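Local coordinates for lipid-transfer protein (Thermomonospora curvata, PDB 6OK1) that is a thiolase-superfamily protein of the lipid-transfer type, whose exact function is not established, at residues A156-H161 and E263-P268; Y251-H254 and Y260-E263. One frame throughout, in Å; residues are numbered along the deposited sequence.

Contact 1 (A156-H161 and E263-P268); sequences ARRYMH and EITGIP
Y159 of helix 148-163 comes closest to the irregular chain of 263-268 at T265, where the two CA atoms lie 5.0 Å apart, and no hydrogen bond spans the two segments. T265 carries most of the contact. Its CG2 methyl meets CG of R158 at 3.4 Å and lies 3.6 Å from the backbone N of Y159, so that it rests on the helix surface between these two residues. With chi1 at 52°, OG1 sits between the threonine's own N and carbonyl carbon, and it is hydrogen-bonded to E162 of the same helix as R158 and Y159. I264 adds a second apolar touch: its CG1 lies 4.0 Å from CG of R158, the two side chains crossing at about a right angle. The arginine touches through CB and CG; its chain bends at chi2 (75°), and the guanidinium forms a salt bridge with E162 and a hydrogen bond to the backbone of another protein's chain. H161 CD2 sits over one face of that guanidinium. The carbonyl O of T265 lies at the edge of the Y159 ring, near its plane, 3.4 Å from CD2, while the tyrosine hydroxyl reaches E306 for a hydrogen bond. The contact thus joins helix 148-163 to the loop leading from strand 240-248 into helix 268-281; helix 301-307 packs against Y159 through L302 and P303, and a chain of another protein approaches R158 and I264.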
loop_
_atom_site.group_PDB
_atom_site.type_symbol
_atom_site.label_atom_id
_atom_site.label_comp_id
_atom_site.label_asym_id
_atom_site.label_seq_id
_atom_site.Cartn_x
_atom_site.Cartn_y
_atom_site.Cartn_z
ATOM N N ALA A 156 11.467 -24.666 8.382
ATOM C CA ALA A 156 11.263 -26.079 8.066
ATOM C C ALA A 156 12.223 -26.973 8.852
ATOM O O ALA A 156 11.831 -28.035 9.357
ATOM C CB ALA A 156 11.437 -26.277 6.561
ATOM N N ARG A 157 13.480 -26.554 8.983
ATOM C CA ARG A 157 14.453 -27.381 9.695
ATOM C C ARG A 157 14.045 -27.569 11.141
ATOM O O ARG A 157 14.231 -28.648 11.708
ATOM C CB ARG A 157 15.848 -26.757 9.635
ATOM C CG ARG A 157 16.940 -27.582 10.336
ATOM C CD ARG A 157 17.197 -28.932 9.612
ATOM N NE ARG A 157 18.135 -29.810 10.325
ATOM C CZ ARG A 157 17.826 -30.593 11.362
ATOM N NH1 ARG A 157 16.587 -30.633 11.857
ATOM N NH2 ARG A 157 18.778 -31.349 11.921
ATOM N N ARG A 158 13.513 -26.518 11.766
ATOM C CA ARG A 158 13.079 -26.632 13.155
ATOM C C ARG A 158 11.816 -27.480 13.275
ATOM O O ARG A 158 11.647 -28.233 14.247
ATOM C CB ARG A 158 12.862 -25.238 13.745
ATOM C CG ARG A 158 12.511 -25.264 15.251
ATOM C CD ARG A 158 13.729 -25.553 16.120
ATOM N NE ARG A 158 13.301 -25.852 17.496
ATOM C CZ ARG A 158 14.125 -25.972 18.527
ATOM N NH1 ARG A 158 15.432 -25.788 18.373
ATOM N NH2 ARG A 158 13.635 -26.265 19.733
ATOM N N TYR A 159 10.921 -27.386 12.294
ATOM C CA TYR A 159 9.720 -28.222 12.305
ATOM C C TYR A 159 10.093 -29.705 12.199
ATOM O O TYR A 159 9.507 -30.561 12.886
ATOM C CB TYR A 159 8.798 -27.789 11.164
ATOM C CG TYR A 159 7.489 -28.551 11.091
ATOM C CD1 TYR A 159 7.419 -29.760 10.433
ATOM C CD2 TYR A 159 6.335 -28.050 11.660
ATOM C CE1 TYR A 159 6.240 -30.472 10.371
ATOM C CE2 TYR A 159 5.143 -28.758 11.605
ATOM C CZ TYR A 159 5.107 -29.976 10.959
ATOM O OH TYR A 159 3.940 -30.720 10.858
ATOM N N MET A 160 11.088 -30.018 11.369
ATOM C CA MET A 160 11.595 -31.393 11.286
ATOM C C MET A 160 12.147 -31.849 12.621
ATOM O O MET A 160 11.918 -32.988 13.049
ATOM C CB MET A 160 12.699 -31.481 10.245
ATOM C CG MET A 160 12.242 -31.275 8.818
ATOM S SD MET A 160 13.609 -31.046 7.661
ATOM C CE MET A 160 14.384 -32.659 7.664
ATOM N N HIS A 161 12.924 -30.988 13.267
ATOM C CA HIS A 161 13.498 -31.315 14.572
ATOM C C HIS A 161 12.417 -31.622 15.599
ATOM O O HIS A 161 12.493 -32.612 16.338
ATOM C CB HIS A 161 14.354 -30.138 15.046
ATOM C CG HIS A 161 14.814 -30.257 16.458
ATOM N ND1 HIS A 161 15.896 -31.029 16.820
ATOM C CD2 HIS A 161 14.353 -29.692 17.596
ATOM C CE1 HIS A 161 16.066 -30.953 18.129
ATOM N NE2 HIS A 161 15.144 -30.148 18.625
ATOM N N GLU A 263 8.160 -20.190 20.156
ATOM C CA GLU A 263 8.124 -21.312 19.230
ATOM C C GLU A 263 7.983 -20.770 17.813
ATOM O O GLU A 263 7.223 -19.817 17.575
ATOM C CB GLU A 263 6.971 -22.271 19.537
ATOM C CG GLU A 263 7.188 -23.076 20.808
ATOM C CD GLU A 263 6.456 -24.402 20.797
ATOM O OE1 GLU A 263 6.702 -25.209 19.874
ATOM O OE2 GLU A 263 5.636 -24.638 21.708
ATOM N N ILE A 264 8.716 -21.375 16.877
ATOM C CA ILE A 264 8.755 -20.893 15.499
ATOM C C ILE A 264 8.284 -21.946 14.500
ATOM O O ILE A 264 8.381 -21.733 13.293
ATOM C CB ILE A 264 10.163 -20.376 15.112
ATOM C CG1 ILE A 264 11.203 -21.502 15.058
ATOM C CG2 ILE A 264 10.582 -19.280 16.078
ATOM C CD1 ILE A 264 12.524 -21.121 14.381
ATOM N N THR A 265 7.770 -23.075 14.973
ATOM C CA THR A 265 7.420 -24.165 14.078
ATOM C C THR A 265 5.971 -24.133 13.628
ATOM O O THR A 265 5.621 -24.848 12.687
ATOM C CB THR A 265 7.680 -25.502 14.746
ATOM O OG1 THR A 265 7.037 -25.509 16.012
ATOM C CG2 THR A 265 9.184 -25.709 14.916
ATOM N N GLY A 266 5.130 -23.337 14.266
ATOM C CA GLY A 266 3.788 -23.106 13.791
ATOM C C GLY A 266 3.737 -21.856 12.932
ATOM O O GLY A 266 4.757 -21.359 12.447
ATOM N N ILE A 267 2.524 -21.357 12.730
ATOM C CA ILE A 267 2.321 -20.078 12.045
ATOM C C ILE A 267 1.221 -19.370 12.821
ATOM O O ILE A 267 0.054 -19.422 12.422
ATOM C CB ILE A 267 1.915 -20.226 10.575
ATOM C CG1 ILE A 267 2.817 -21.197 9.809
ATOM C CG2 ILE A 267 1.947 -18.850 9.908
ATOM C CD1 ILE A 267 2.253 -21.564 8.464
ATOM N N PRO A 268 1.549 -18.729 13.941
ATOM C CA PRO A 268 0.498 -18.178 14.810
ATOM C C PRO A 268 -0.416 -17.216 14.091
ATOM O O PRO A 268 -1.615 -17.138 14.397
ATOM C CB PRO A 268 1.298 -17.465 15.902
ATOM C CG PRO A 268 2.653 -18.060 15.861
ATOM C CD PRO A 268 2.899 -18.582 14.509
#

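Contact 2 (Y251-H254 and Y260-E263); sequences YDQH and YRSE
The long loop between strand 240-248 and helix 268-281, in the C-terminal half of this thiolase-fold chain, turns back on itself here, and R261 holds its two limbs together. D252 and R261 are the closest residues by backbone, with CA atoms 6.7 Å apart. The arginine, extended from CG to NE, offers its side-on edge to the carbonyl O of Y251: NE donates to this oxygen at 2.8 Å, nearly in line with the C=O bond (177°), and NH2 donates to it as well at 3.0 Å, from above the carbonyl plane. NH2 also binds OE1 of Q253 at 2.8 Å; the donor stands above the amide plane, and amide and guanidinium are almost perpendicular (88°). OE1 accepts from the backbone N of G250 too, and NE2 of the glutamine donates to the carbonyl O of H254 and is hydrogen-bonded to E269.

Next to the arginine, CB of Y260 lies 3.4 Å from OD2 of D252. CD2 of Y260 lies over one face of the H254 imidazole, toward its rim and 3.7 Å from NE2, the two ring planes 56° apart. That NE2 donates to OD1 of D252 at 3.1 Å, meeting the carboxylate from above its plane. One water bridges the D252 carbonyl O to the backbone N of Y260, and another links OD2 of D252 to the Y260 carbonyl.

E269 forms a salt bridge with R261 NH1, and R66 of the second subunit forms one with D252 OD1. Three donated bonds and the E269 carboxylate thus fix the guanidinium's rotation, while the D252 carboxylate, shared between histidine, waters and a neighbouring subunit's arginine, ties the loop to the subunit interface.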
loop_
_atom_site.group_PDB
_atom_site.type_symbol
_atom_site.label_atom_id
_atom_site.label_comp_id
_atom_site.label_asym_id
_atom_site.label_seq_id
_atom_site.Cartn_x
_atom_site.Cartn_y
_atom_site.Cartn_z
ATOM N N TYR A 251 2.131 -12.002 17.238
ATOM C CA TYR A 251 3.083 -11.408 18.158
ATOM C C TYR A 251 4.489 -11.497 17.581
ATOM O O TYR A 251 4.880 -12.529 17.032
ATOM C CB TYR A 251 3.014 -12.140 19.496
ATOM C CG TYR A 251 4.066 -11.704 20.466
ATOM C CD1 TYR A 251 3.945 -10.503 21.143
ATOM C CD2 TYR A 251 5.188 -12.481 20.704
ATOM C CE1 TYR A 251 4.905 -10.082 22.027
ATOM C CE2 TYR A 251 6.155 -12.071 21.599
ATOM C CZ TYR A 251 6.005 -10.867 22.253
ATOM O OH TYR A 251 6.956 -10.443 23.151
ATOM N N ASP A 252 5.250 -10.409 17.705
ATOM C CA ASP A 252 6.602 -10.327 17.165
ATOM C C ASP A 252 6.678 -10.843 15.727
ATOM O O ASP A 252 7.461 -11.722 15.387
ATOM C CB ASP A 252 7.584 -11.090 18.059
ATOM C CG ASP A 252 9.002 -10.709 17.789
ATOM O OD1 ASP A 252 9.188 -9.565 17.341
ATOM O OD2 ASP A 252 9.924 -11.532 18.026
ATOM N N GLN A 253 5.840 -10.265 14.872
ATOM C CA GLN A 253 5.816 -10.615 13.467
ATOM C C GLN A 253 6.920 -9.899 12.699
ATOM O O GLN A 253 7.092 -8.681 12.829
ATOM C CB GLN A 253 4.468 -10.238 12.884
ATOM C CG GLN A 253 4.294 -10.702 11.454
ATOM C CD GLN A 253 3.995 -12.173 11.342
ATOM O OE1 GLN A 253 3.103 -12.688 12.001
ATOM N NE2 GLN A 253 4.740 -12.860 10.453
ATOM N N HIS A 254 7.653 -10.657 11.871
ATOM C CA HIS A 254 8.631 -10.125 10.922
ATOM C C HIS A 254 8.220 -10.543 9.514
ATOM O O HIS A 254 7.330 -11.364 9.321
ATOM C CB HIS A 254 10.051 -10.615 11.271
ATOM C CG HIS A 254 10.513 -10.165 12.614
ATOM N ND1 HIS A 254 11.430 -9.153 12.793
ATOM C CD2 HIS A 254 10.137 -10.549 13.852
ATOM C CE1 HIS A 254 11.613 -8.944 14.085
ATOM N NE2 HIS A 254 10.834 -9.782 14.753
ATOM N N TYR A 260 12.126 -15.258 16.407
ATOM C CA TYR A 260 12.465 -14.822 17.756
ATOM C C TYR A 260 11.348 -15.106 18.751
ATOM O O TYR A 260 11.472 -14.761 19.939
ATOM C CB TYR A 260 12.819 -13.331 17.721
ATOM C CG TYR A 260 13.744 -12.991 16.559
ATOM C CD1 TYR A 260 15.108 -13.168 16.661
ATOM C CD2 TYR A 260 13.225 -12.513 15.343
ATOM C CE1 TYR A 260 15.950 -12.869 15.600
ATOM C CE2 TYR A 260 14.035 -12.248 14.281
ATOM C CZ TYR A 260 15.408 -12.413 14.412
ATOM O OH TYR A 260 16.282 -12.130 13.389
ATOM N N ARG A 261 10.270 -15.725 18.297
ATOM C CA ARG A 261 9.159 -16.152 19.141
ATOM C C ARG A 261 9.543 -17.362 19.974
ATOM O O ARG A 261 10.464 -18.099 19.637
ATOM C CB ARG A 261 7.974 -16.547 18.277
ATOM C CG ARG A 261 7.447 -15.410 17.468
ATOM C CD ARG A 261 6.700 -15.881 16.211
ATOM N NE ARG A 261 5.883 -14.774 15.712
ATOM C CZ ARG A 261 5.131 -14.802 14.615
ATOM N NH1 ARG A 261 5.105 -15.864 13.834
ATOM N NH2 ARG A 261 4.357 -13.745 14.328
ATOM N N SER A 262 8.776 -17.611 21.043
ATOM C CA SER A 262 9.085 -18.754 21.892
ATOM C C SER A 262 9.104 -20.042 21.081
ATOM O O SER A 262 9.973 -20.898 21.284
ATOM C CB SER A 262 8.087 -18.843 23.056
ATOM O OG SER A 262 6.752 -19.010 22.598
ATOM N N GLU A 263 8.160 -20.190 20.156
ATOM C CA GLU A 263 8.124 -21.312 19.230
ATOM C C GLU A 263 7.983 -20.770 17.813
ATOM O O GLU A 263 7.223 -19.817 17.575
ATOM C CB GLU A 263 6.971 -22.271 19.537
ATOM C CG GLU A 263 7.188 -23.076 20.808
ATOM C CD GLU A 263 6.456 -24.402 20.797
ATOM O OE1 GLU A 263 6.702 -25.209 19.874
ATOM O OE2 GLU A 263 5.636 -24.638 21.708
HETATM O O HOH W 1 9.767 -13.338 15.971
HETATM O O HOH W 2 9.638 -12.427 21.051
#

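Both contacts involve the loop between strand 240-248 and helix 268-281, and they share E263, with centres about 11 Å apart. Contact 1 joins this loop to a helix more than a hundred residues earlier and is the more buried; contact 2 closes the loop on itself and is only partly buried. Their chemistry differs accordingly: methyl and methylene packing, with the polar ends satisfied elsewhere, against a network of arginine bonds, a histidine–carboxylate pair and bridging waters. They touch where P268 CD packs 3.6 Å from R261 NH1. A chain of another protein lies near both, and the second subunit also reaches contact 2.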